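Local coordinates for putative chromatin binding protein (Chaetomium thermophilum, PDB 6QP0) that is a PSTK-like, tRNA-dependent ATPase essential for tRNA modification by Elongator, represented here by its P-loop nucleotide-binding domain, at residues Q21-I30 / R241-D249; I76-V87 / E106-V117. All blocks are in the same frame, centred on the assembly; numbering follows the deposited sequence.

Interaction 1 (Q21-I30 / R241-D249)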
loop_
_atom_site.group_PDB
_atom_site.type_symbol
_atom_site.label_atom_id
_atom_site.label_comp_id
_atom_site.label_asym_id
_atom_site.label_seq_id
_atom_site.Cartn_x
_atom_site.Cartn_y
_atom_site.Cartn_z
ATOM N N GLN A 21 -10.554 -5.917 1.471
ATOM C CA GLN A 21 -11.375 -6.492 0.412
ATOM C C GLN A 21 -10.539 -7.353 -0.524
ATOM O O GLN A 21 -10.948 -8.464 -0.890
ATOM C CB GLN A 21 -12.066 -5.372 -0.369
ATOM C CG GLN A 21 -12.946 -4.469 0.483
ATOM C CD GLN A 21 -13.505 -3.291 -0.295
ATOM O OE1 GLN A 21 -13.521 -3.295 -1.527
ATOM N NE2 GLN A 21 -13.961 -2.271 0.424
ATOM N N LEU A 22 -9.366 -6.861 -0.922
ATOM C CA LEU A 22 -8.489 -7.644 -1.782
ATOM C C LEU A 22 -8.101 -8.957 -1.117
ATOM O O LEU A 22 -8.110 -10.014 -1.760
ATOM C CB LEU A 22 -7.243 -6.833 -2.132
ATOM C CG LEU A 22 -6.284 -7.465 -3.139
ATOM C CD1 LEU A 22 -6.916 -7.545 -4.517
ATOM C CD2 LEU A 22 -4.980 -6.684 -3.192
ATOM N N TYR A 23 -7.753 -8.911 0.172
ATOM C CA TYR A 23 -7.413 -10.130 0.900
ATOM C C TYR A 23 -8.565 -11.125 0.856
ATOM O O TYR A 23 -8.388 -12.279 0.447
ATOM C CB TYR A 23 -7.053 -9.786 2.349
ATOM C CG TYR A 23 -6.603 -10.966 3.185
ATOM C CD1 TYR A 23 -7.524 -11.862 3.717
ATOM C CD2 TYR A 23 -5.257 -11.170 3.460
ATOM C CE1 TYR A 23 -7.113 -12.936 4.485
ATOM C CE2 TYR A 23 -4.839 -12.240 4.229
ATOM C CZ TYR A 23 -5.769 -13.118 4.739
ATOM O OH TYR A 23 -5.350 -14.184 5.503
ATOM N N ALA A 24 -9.757 -10.694 1.276
ATOM C CA ALA A 24 -10.921 -11.572 1.240
ATOM C C ALA A 24 -11.144 -12.133 -0.157
ATOM O O ALA A 24 -11.413 -13.327 -0.322
ATOM C CB ALA A 24 -12.163 -10.819 1.720
ATOM N N TYR A 25 -11.031 -11.283 -1.182
ATOM C CA TYR A 25 -11.148 -11.762 -2.554
ATOM C C TYR A 25 -10.091 -12.818 -2.851
ATOM O O TYR A 25 -10.404 -13.913 -3.329
ATOM C CB TYR A 25 -11.026 -10.593 -3.533
ATOM C CG TYR A 25 -10.899 -11.026 -4.975
ATOM C CD1 TYR A 25 -9.657 -11.321 -5.526
ATOM C CD2 TYR A 25 -12.018 -11.145 -5.786
ATOM C CE1 TYR A 25 -9.536 -11.722 -6.841
ATOM C CE2 TYR A 25 -11.905 -11.544 -7.101
ATOM C CZ TYR A 25 -10.663 -11.831 -7.623
ATOM O OH TYR A 25 -10.545 -12.228 -8.934
ATOM N N LEU A 26 -8.824 -12.502 -2.582
ATOM C CA LEU A 26 -7.756 -13.457 -2.845
ATOM C C LEU A 26 -7.892 -14.714 -2.000
ATOM O O LEU A 26 -7.369 -15.765 -2.386
ATOM C CB LEU A 26 -6.401 -12.797 -2.601
ATOM C CG LEU A 26 -6.058 -11.680 -3.587
ATOM C CD1 LEU A 26 -4.852 -10.895 -3.104
ATOM C CD2 LEU A 26 -5.806 -12.244 -4.978
ATOM N N GLU A 27 -8.587 -14.638 -0.864
ATOM C CA GLU A 27 -8.785 -15.827 -0.044
ATOM C C GLU A 27 -9.770 -16.787 -0.702
ATOM O O GLU A 27 -9.529 -17.999 -0.743
ATOM C CB GLU A 27 -9.266 -15.427 1.350
ATOM C CG GLU A 27 -9.056 -16.495 2.409
ATOM C CD GLU A 27 -9.351 -15.990 3.808
ATOM O OE1 GLU A 27 -10.281 -15.171 3.962
ATOM O OE2 GLU A 27 -8.644 -16.403 4.752
ATOM N N GLU A 28 -10.882 -16.267 -1.232
ATOM C CA GLU A 28 -11.839 -17.130 -1.917
ATOM C C GLU A 28 -11.235 -17.704 -3.192
ATOM O O GLU A 28 -11.511 -18.853 -3.554
ATOM C CB GLU A 28 -13.124 -16.359 -2.235
ATOM C CG GLU A 28 -13.114 -15.625 -3.572
ATOM C CD GLU A 28 -14.344 -14.757 -3.785
ATOM O OE1 GLU A 28 -15.268 -15.191 -4.504
ATOM O OE2 GLU A 28 -14.387 -13.638 -3.229
ATOM N N ARG A 29 -10.400 -16.924 -3.881
ATOM C CA ARG A 29 -9.862 -17.362 -5.165
ATOM C C ARG A 29 -8.795 -18.434 -4.982
ATOM O O ARG A 29 -8.689 -19.357 -5.797
ATOM C CB ARG A 29 -9.301 -16.167 -5.931
ATOM C CG ARG A 29 -8.936 -16.457 -7.379
ATOM C CD ARG A 29 -10.161 -16.791 -8.218
ATOM N NE ARG A 29 -9.833 -16.901 -9.638
ATOM C CZ ARG A 29 -9.719 -15.866 -10.466
ATOM N NH1 ARG A 29 -9.904 -14.629 -10.021
ATOM N NH2 ARG A 29 -9.417 -16.067 -11.741
ATOM N N ILE A 30 -7.987 -18.332 -3.921
ATOM C CA ILE A 30 -6.957 -19.338 -3.675
ATOM C C ILE A 30 -7.593 -20.669 -3.293
ATOM O O ILE A 30 -7.179 -21.731 -3.771
ATOM C CB ILE A 30 -5.978 -18.844 -2.595
ATOM C CG1 ILE A 30 -5.179 -17.649 -3.120
ATOM C CG2 ILE A 30 -5.051 -19.970 -2.171
ATOM C CD1 ILE A 30 -4.442 -16.882 -2.043
ATOM N N ARG A 241 -14.661 -5.755 -7.966
ATOM C CA ARG A 241 -14.480 -7.165 -8.297
ATOM C C ARG A 241 -13.851 -7.345 -9.674
ATOM O O ARG A 241 -13.093 -8.299 -9.886
ATOM C CB ARG A 241 -15.826 -7.897 -8.232
ATOM C CG ARG A 241 -15.790 -9.400 -8.557
ATOM C CD ARG A 241 -15.189 -10.235 -7.424
ATOM N NE ARG A 241 -15.663 -11.622 -7.444
ATOM C CZ ARG A 241 -16.342 -12.215 -6.459
ATOM N NH1 ARG A 241 -16.630 -11.558 -5.339
ATOM N NH2 ARG A 241 -16.724 -13.479 -6.593
ATOM N N GLN A 242 -14.151 -6.452 -10.624
ATOM C CA GLN A 242 -13.553 -6.569 -11.952
ATOM C C GLN A 242 -12.063 -6.249 -11.914
ATOM O O GLN A 242 -11.263 -6.921 -12.579
ATOM C CB GLN A 242 -14.267 -5.653 -12.946
ATOM C CG GLN A 242 -13.966 -6.012 -14.392
ATOM C CD GLN A 242 -14.774 -5.211 -15.392
ATOM O OE1 GLN A 242 -15.528 -4.309 -15.028
ATOM N NE2 GLN A 242 -14.619 -5.540 -16.668
ATOM N N VAL A 243 -11.665 -5.226 -11.152
ATOM C CA VAL A 243 -10.247 -4.920 -10.999
ATOM C C VAL A 243 -9.510 -6.107 -10.379
ATOM O O VAL A 243 -8.435 -6.502 -10.841
ATOM C CB VAL A 243 -10.047 -3.653 -10.149
ATOM C CG1 VAL A 243 -8.553 -3.402 -9.933
ATOM C CG2 VAL A 243 -10.718 -2.454 -10.787
ATOM N N PHE A 244 -10.071 -6.667 -9.303
ATOM C CA PHE A 244 -9.395 -7.754 -8.599
ATOM C C PHE A 244 -9.111 -8.928 -9.534
ATOM O O PHE A 244 -8.072 -9.591 -9.409
ATOM C CB PHE A 244 -10.235 -8.220 -7.409
ATOM C CG PHE A 244 -10.303 -7.231 -6.275
ATOM C CD1 PHE A 244 -9.456 -6.136 -6.224
ATOM C CD2 PHE A 244 -11.216 -7.408 -5.251
ATOM C CE1 PHE A 244 -9.523 -5.238 -5.178
ATOM C CE2 PHE A 244 -11.286 -6.514 -4.205
ATOM C CZ PHE A 244 -10.439 -5.428 -4.167
ATOM N N ASP A 245 -10.026 -9.208 -10.470
ATOM C CA ASP A 245 -9.818 -10.303 -11.413
ATOM C C ASP A 245 -8.632 -10.020 -12.332
ATOM O O ASP A 245 -7.847 -10.926 -12.639
ATOM C CB ASP A 245 -11.089 -10.541 -12.233
ATOM C CG ASP A 245 -12.139 -11.349 -11.477
ATOM O OD1 ASP A 245 -11.941 -12.569 -11.291
ATOM O OD2 ASP A 245 -13.160 -10.762 -11.062
ATOM N N LYS A 246 -8.492 -8.773 -12.792
ATOM C CA LYS A 246 -7.345 -8.419 -13.621
ATOM C C LYS A 246 -6.053 -8.476 -12.813
ATOM O O LYS A 246 -5.001 -8.859 -13.341
ATOM C CB LYS A 246 -7.550 -7.034 -14.235
ATOM C CG LYS A 246 -8.669 -6.961 -15.276
ATOM C CD LYS A 246 -9.270 -5.564 -15.327
ATOM C CE LYS A 246 -10.245 -5.382 -16.485
ATOM N NZ LYS A 246 -11.112 -6.566 -16.756
ATOM N N ILE A 247 -6.110 -8.110 -11.528
ATOM C CA ILE A 247 -4.957 -8.313 -10.655
ATOM C C ILE A 247 -4.598 -9.794 -10.603
ATOM O O ILE A 247 -3.423 -10.168 -10.686
ATOM C CB ILE A 247 -5.225 -7.759 -9.242
ATOM C CG1 ILE A 247 -5.452 -6.245 -9.269
ATOM C CG2 ILE A 247 -4.056 -8.113 -8.319
ATOM C CD1 ILE A 247 -5.941 -5.669 -7.948
ATOM N N TRP A 248 -5.606 -10.660 -10.473
ATOM C CA TRP A 248 -5.340 -12.090 -10.386
ATOM C C TRP A 248 -4.716 -12.610 -11.675
ATOM O O TRP A 248 -3.707 -13.325 -11.648
ATOM C CB TRP A 248 -6.627 -12.850 -10.076
ATOM C CG TRP A 248 -6.407 -14.318 -9.938
ATOM C CD1 TRP A 248 -6.521 -15.261 -10.917
ATOM C CD2 TRP A 248 -6.023 -15.018 -8.749
ATOM N NE1 TRP A 248 -6.237 -16.505 -10.410
ATOM C CE2 TRP A 248 -5.928 -16.383 -9.082
ATOM C CE3 TRP A 248 -5.754 -14.622 -7.436
ATOM C CZ2 TRP A 248 -5.575 -17.355 -8.148
ATOM C CZ3 TRP A 248 -5.405 -15.588 -6.510
ATOM C CH2 TRP A 248 -5.318 -16.938 -6.870
ATOM N N ASP A 249 -5.311 -12.268 -12.821
ATOM C CA ASP A 249 -4.755 -12.697 -14.098
ATOM C C ASP A 249 -3.337 -12.177 -14.291
ATOM O O ASP A 249 -2.507 -12.849 -14.915
ATOM C CB ASP A 249 -5.651 -12.228 -15.245
ATOM C CG ASP A 249 -7.010 -12.898 -15.234
ATOM O OD1 ASP A 249 -7.098 -14.059 -14.781
ATOM O OD2 ASP A 249 -7.992 -12.266 -15.679
#

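Interaction 2 (I76-V87 / E106-V117). With AF3 (aluminum fluoride), chain C.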
loop_
_atom_site.group_PDB
_atom_site.type_symbol
_atom_site.label_atom_id
_atom_site.label_comp_id
_atom_site.label_asym_id
_atom_site.label_seq_id
_atom_site.Cartn_x
_atom_site.Cartn_y
_atom_site.Cartn_z
ATOM N N ILE A 76 0.703 -7.057 4.834
ATOM C CA ILE A 76 1.670 -6.242 5.559
ATOM C C ILE A 76 1.217 -4.791 5.510
ATOM O O ILE A 76 0.679 -4.332 4.498
ATOM C CB ILE A 76 3.090 -6.382 4.972
ATOM C CG1 ILE A 76 3.506 -7.853 4.911
ATOM C CG2 ILE A 76 4.088 -5.581 5.802
ATOM C CD1 ILE A 76 4.776 -8.099 4.121
ATOM N N SER A 77 1.447 -4.064 6.602
ATOM C CA SER A 77 1.092 -2.658 6.678
ATOM C C SER A 77 1.994 -1.981 7.699
ATOM O O SER A 77 2.716 -2.640 8.453
ATOM C CB SER A 77 -0.384 -2.472 7.052
ATOM O OG SER A 77 -0.614 -2.832 8.403
ATOM N N ASP A 78 1.953 -0.646 7.713
ATOM C CA ASP A 78 2.655 0.101 8.750
ATOM C C ASP A 78 2.203 -0.347 10.136
ATOM O O ASP A 78 3.019 -0.460 11.060
ATOM C CB ASP A 78 2.423 1.603 8.571
ATOM C CG ASP A 78 3.082 2.157 7.318
ATOM O OD1 ASP A 78 3.463 1.363 6.433
ATOM O OD2 ASP A 78 3.226 3.393 7.221
ATOM N N ALA A 79 0.906 -0.626 10.292
ATOM C CA ALA A 79 0.376 -1.014 11.594
ATOM C C ALA A 79 0.865 -2.396 12.008
ATOM O O ALA A 79 1.201 -2.616 13.178
ATOM C CB ALA A 79 -1.153 -0.974 11.565
ATOM N N THR A 80 0.907 -3.346 11.067
ATOM C CA THR A 80 1.384 -4.684 11.397
ATOM C C THR A 80 2.850 -4.662 11.814
ATOM O O THR A 80 3.274 -5.482 12.634
ATOM C CB THR A 80 1.198 -5.630 10.209
ATOM O OG1 THR A 80 1.970 -5.165 9.096
ATOM C CG2 THR A 80 -0.271 -5.723 9.822
ATOM N N LEU A 81 3.631 -3.743 11.254
ATOM C CA LEU A 81 5.028 -3.571 11.614
ATOM C C LEU A 81 5.222 -2.519 12.697
ATOM O O LEU A 81 6.363 -2.142 12.982
ATOM C CB LEU A 81 5.842 -3.191 10.376
ATOM C CG LEU A 81 5.743 -4.168 9.204
ATOM C CD1 LEU A 81 6.496 -3.629 8.000
ATOM C CD2 LEU A 81 6.268 -5.543 9.597
ATOM N N SER A 82 4.138 -2.039 13.300
ATOM C CA SER A 82 4.209 -1.043 14.366
ATOM C C SER A 82 5.010 0.178 13.920
ATOM O O SER A 82 5.877 0.683 14.637
ATOM C CB SER A 82 4.802 -1.653 15.635
ATOM O OG SER A 82 4.015 -2.739 16.089
ATOM N N ILE A 83 4.712 0.650 12.715
ATOM C CA ILE A 83 5.323 1.853 12.163
ATOM C C ILE A 83 4.312 2.982 12.315
ATOM O O ILE A 83 3.307 3.030 11.596
ATOM C CB ILE A 83 5.734 1.662 10.697
ATOM C CG1 ILE A 83 6.824 0.592 10.589
ATOM C CG2 ILE A 83 6.205 2.986 10.101
ATOM C CD1 ILE A 83 7.183 0.213 9.166
ATOM N N SER A 84 4.568 3.889 13.251
ATOM C CA SER A 84 3.667 5.010 13.470
ATOM C C SER A 84 3.677 5.948 12.267
ATOM O O SER A 84 4.671 6.063 11.543
ATOM C CB SER A 84 4.063 5.774 14.733
ATOM O OG SER A 84 3.103 6.766 15.050
ATOM N N ARG A 85 2.547 6.629 12.059
ATOM C CA ARG A 85 2.418 7.567 10.951
ATOM C C ARG A 85 3.319 8.785 11.098
ATOM O O ARG A 85 3.471 9.540 10.132
ATOM C CB ARG A 85 0.964 8.024 10.826
ATOM C CG ARG A 85 -0.004 6.918 10.453
ATOM C CD ARG A 85 -1.435 7.294 10.798
ATOM N NE ARG A 85 -2.397 6.322 10.284
ATOM C CZ ARG A 85 -2.633 5.134 10.833
ATOM N NH1 ARG A 85 -1.972 4.753 11.918
ATOM N NH2 ARG A 85 -3.529 4.320 10.291
ATOM N N SER A 86 3.916 8.996 12.271
ATOM C CA SER A 86 4.751 10.167 12.501
ATOM C C SER A 86 6.126 10.058 11.857
ATOM O O SER A 86 6.863 11.050 11.841
ATOM C CB SER A 86 4.905 10.406 14.005
ATOM O OG SER A 86 5.320 9.224 14.666
ATOM N N VAL A 87 6.489 8.890 11.320
ATOM C CA VAL A 87 7.766 8.751 10.635
ATOM C C VAL A 87 7.820 9.597 9.367
ATOM O O VAL A 87 8.910 9.845 8.837
ATOM C CB VAL A 87 8.040 7.274 10.294
ATOM C CG1 VAL A 87 8.099 6.434 11.561
ATOM C CG2 VAL A 87 6.982 6.732 9.338
ATOM N N GLU A 106 11.748 7.784 8.159
ATOM C CA GLU A 106 10.947 7.227 7.076
ATOM C C GLU A 106 11.753 6.217 6.271
ATOM O O GLU A 106 11.221 5.190 5.834
ATOM C CB GLU A 106 10.436 8.355 6.179
ATOM C CG GLU A 106 9.386 7.923 5.178
ATOM C CD GLU A 106 8.836 9.081 4.371
ATOM O OE1 GLU A 106 9.004 10.245 4.798
ATOM O OE2 GLU A 106 8.234 8.827 3.308
ATOM N N LYS A 107 13.043 6.491 6.068
ATOM C CA LYS A 107 13.916 5.538 5.389
ATOM C C LYS A 107 13.970 4.214 6.138
ATOM O O LYS A 107 14.013 3.144 5.519
ATOM C CB LYS A 107 15.312 6.143 5.247
ATOM C CG LYS A 107 16.328 5.269 4.539
ATOM C CD LYS A 107 17.543 6.095 4.138
ATOM C CE LYS A 107 18.798 5.245 4.020
ATOM N NZ LYS A 107 18.702 4.223 2.943
ATOM N N ASP A 108 13.973 4.262 7.473
ATOM C CA ASP A 108 13.921 3.035 8.259
ATOM C C ASP A 108 12.573 2.336 8.113
ATOM O O ASP A 108 12.508 1.103 8.160
ATOM C CB ASP A 108 14.201 3.336 9.731
ATOM C CG ASP A 108 15.614 3.839 9.970
ATOM O OD1 ASP A 108 16.549 3.361 9.292
ATOM O OD2 ASP A 108 15.791 4.715 10.842
ATOM N N ALA A 109 11.490 3.101 7.944
ATOM C CA ALA A 109 10.190 2.490 7.694
ATOM C C ALA A 109 10.210 1.682 6.403
ATOM O O ALA A 109 9.683 0.565 6.351
ATOM C CB ALA A 109 9.103 3.563 7.636
ATOM N N ARG A 110 10.813 2.234 5.346
ATOM C CA ARG A 110 10.930 1.494 4.095
ATOM C C ARG A 110 11.815 0.265 4.271
ATOM O O ARG A 110 11.546 -0.790 3.683
ATOM C CB ARG A 110 11.473 2.407 2.996
ATOM C CG ARG A 110 10.544 3.570 2.651
ATOM C CD ARG A 110 10.933 4.247 1.348
ATOM N NE ARG A 110 12.259 4.854 1.402
ATOM C CZ ARG A 110 12.521 6.043 1.940
ATOM N NH1 ARG A 110 11.550 6.761 2.486
ATOM N NH2 ARG A 110 13.762 6.511 1.940
ATOM N N ALA A 111 12.870 0.381 5.077
ATOM C CA ALA A 111 13.681 -0.787 5.399
ATOM C C ALA A 111 12.829 -1.868 6.054
ATOM O O ALA A 111 12.876 -3.039 5.658
ATOM C CB ALA A 111 14.842 -0.384 6.307
ATOM N N ALA A 112 12.028 -1.486 7.051
ATOM C CA ALA A 112 11.164 -2.449 7.725
ATOM C C ALA A 112 10.198 -3.095 6.741
ATOM O O ALA A 112 10.035 -4.321 6.726
ATOM C CB ALA A 112 10.398 -1.762 8.856
ATOM N N LEU A 113 9.544 -2.280 5.910
ATOM C CA LEU A 113 8.624 -2.816 4.913
ATOM C C LEU A 113 9.349 -3.754 3.958
ATOM O O LEU A 113 8.873 -4.858 3.670
ATOM C CB LEU A 113 7.964 -1.670 4.144
ATOM C CG LEU A 113 7.013 -0.765 4.930
ATOM C CD1 LEU A 113 6.770 0.534 4.179
ATOM C CD2 LEU A 113 5.697 -1.473 5.206
ATOM N N TYR A 114 10.513 -3.332 3.462
ATOM C CA TYR A 114 11.253 -4.146 2.505
ATOM C C TYR A 114 11.567 -5.521 3.085
ATOM O O TYR A 114 11.379 -6.547 2.419
ATOM C CB TYR A 114 12.535 -3.422 2.089
ATOM C CG TYR A 114 13.360 -4.173 1.070
ATOM C CD1 TYR A 114 14.340 -5.074 1.469
ATOM C CD2 TYR A 114 13.161 -3.985 -0.292
ATOM C CE1 TYR A 114 15.097 -5.765 0.543
ATOM C CE2 TYR A 114 13.912 -4.672 -1.227
ATOM C CZ TYR A 114 14.879 -5.562 -0.803
ATOM O OH TYR A 114 15.632 -6.250 -1.727
ATOM N N ALA A 115 12.034 -5.562 4.336
ATOM C CA ALA A 115 12.383 -6.834 4.959
ATOM C C ALA A 115 11.155 -7.720 5.128
ATOM O O ALA A 115 11.193 -8.919 4.829
ATOM C CB ALA A 115 13.055 -6.585 6.310
ATOM N N ALA A 116 10.053 -7.144 5.615
ATOM C CA ALA A 116 8.835 -7.922 5.814
ATOM C C ALA A 116 8.395 -8.604 4.525
ATOM O O ALA A 116 7.960 -9.762 4.545
ATOM C CB ALA A 116 7.721 -7.022 6.347
ATOM N N VAL A 117 8.494 -7.905 3.393
ATOM C CA VAL A 117 8.093 -8.495 2.121
ATOM C C VAL A 117 9.065 -9.599 1.720
ATOM O O VAL A 117 8.654 -10.698 1.326
ATOM C CB VAL A 117 7.993 -7.410 1.032
ATOM C CG1 VAL A 117 7.678 -8.035 -0.317
ATOM C CG2 VAL A 117 6.936 -6.380 1.399
HETATM AL AL AF3 C . -3.840 5.009 7.058
HETATM F F1 AF3 C . -3.561 3.346 6.770
HETATM F F2 AF3 C . -4.948 5.483 8.269
HETATM F F3 AF3 C . -3.407 6.148 5.863
#

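Interaction 1 (Q21-I30 / R241-D249)
F244 and L22 form the apolar centre where two helices pack on one face of the parallel sheet of this P-loop NTPase fold. Helix 15-31 follows the nucleotide-binding loop, and helix 237-250 lies near the C-terminus. The two segments cross at -59°, with axes 10.8 Å apart. L22 CD1 lies over one face of the F244 ring, offset toward its rim, in a CH-pi contact 3.7 Å from the centroid. The same methyl meets I247 CD1. F244 turns its CB to Y25: the carbon sits almost straight above the tyrosine ring, 3.4 Å from the centroid. The two rings meet obliquely. Y25 is a knob in a hole made by R241, F244, D245 and W248, and R241 CD reaches its ring edge.

W248 is the reciprocal knob, set among Y25, L26, R29 and I30. L26 CD2 touches the indole edge at CE3 (3.4 Å), and I30 CG1 comes in near the plane at CH2. R29 covers a face: CG stands over the six-membered ring, and the bend at chi2 (66°) carries the guanidinium back over the five-membered ring, where CZ is 3.6 Å from the centroid in a cation-pi stack. With an alanine in place of W248, the R29 guanidinium would probably lose the flat surface it rests on, and a gap would open beside L26 and I30.

At the polar edge, D245 OD1 takes a hydrogen bond from Y25 OH (2.8 Å), which arrives from above the carboxylate plane. R29 NH1 forms a salt bridge to the same oxygen. Farther out, E28 OE1 forms a salt bridge with R241 NH2 (3.1 Å) from well outside the guanidinium plane, with no N-H aimed at it.

Interaction 2 (I76-V87 / E106-V117)
I76, L81, I83 and V87 lay the end of edge strand 72-77 and the loop after it along helix 106-120. They belong to a beta-alpha-beta crossover of the P-loop fold, running on through the helix to the adjacent strand 125-130. I76 CD1 reaches the last turn of the helical segment, between A116 CB (3.8 Å) and V117 CG2. L81 uses both methyls: CD1 meets L113 CD2 (3.6 Å), and CD2 meets A116 CB. I83 CG1 stands anti to the carbonyl carbon (chi1 -64°) and CG2 anti to the backbone N, which sends CG2 to A109 CB and CD1 to A112 CB, nearly one turn on. V87 closes the row with CG2 near A109 CB, and its carbonyl oxygen touches E106 CB. The alanines give the helix a low surface on which the longer side chains of the strand end and loop rest.

A type I turn runs from A79 to S82, and S77, two residues before it, ties its start. S77 OG accepts a hydrogen bond from T80 N (3.1 Å), an ST motif. S77 O receives both T80 OG1 and L81 N from the same face. D78 OD1 packs against L113 CD2 and is hydrogen-bonded to S131 OG, as OD2 is to Y88 OH.

Beyond the turn, R85 extends to the nucleotide site and presents its guanidinium edge to the aluminium fluoride. The bond from NH2 to F2 is short and nearly straight (2.7 Å, 165°), while that from NE is weak. S198 O takes NH1.

No hydrogen bond joins the two segments, which are held by apolar packing. The NH2 bond of R85 goes to a mimic of the phosphoryl group in transfer, consistent with R85 offsetting negative charge there during ATP hydrolysis.

Interactions 1 and 2 lie on opposite sides of the chain's centre, their own centres about 24 Å apart and nearest atoms about 7 Å apart. They share the parallel sheet. L26 of interaction 1 packs on I126 and I128 of strand 125-130, whereas L113 of interaction 2 packs on L129, which points to the other face. Along the chain interaction 2 is nested inside the loop that interaction 1 closes: helix 15-31 comes first, then strand 72-77 and helix 106-120, and last helix 237-250. The sheet is thus covered by helices on both faces. Interaction 1 packs the helix that leads from the nucleotide-binding loop, and interaction 2 carries an arginine to the aluminium fluoride.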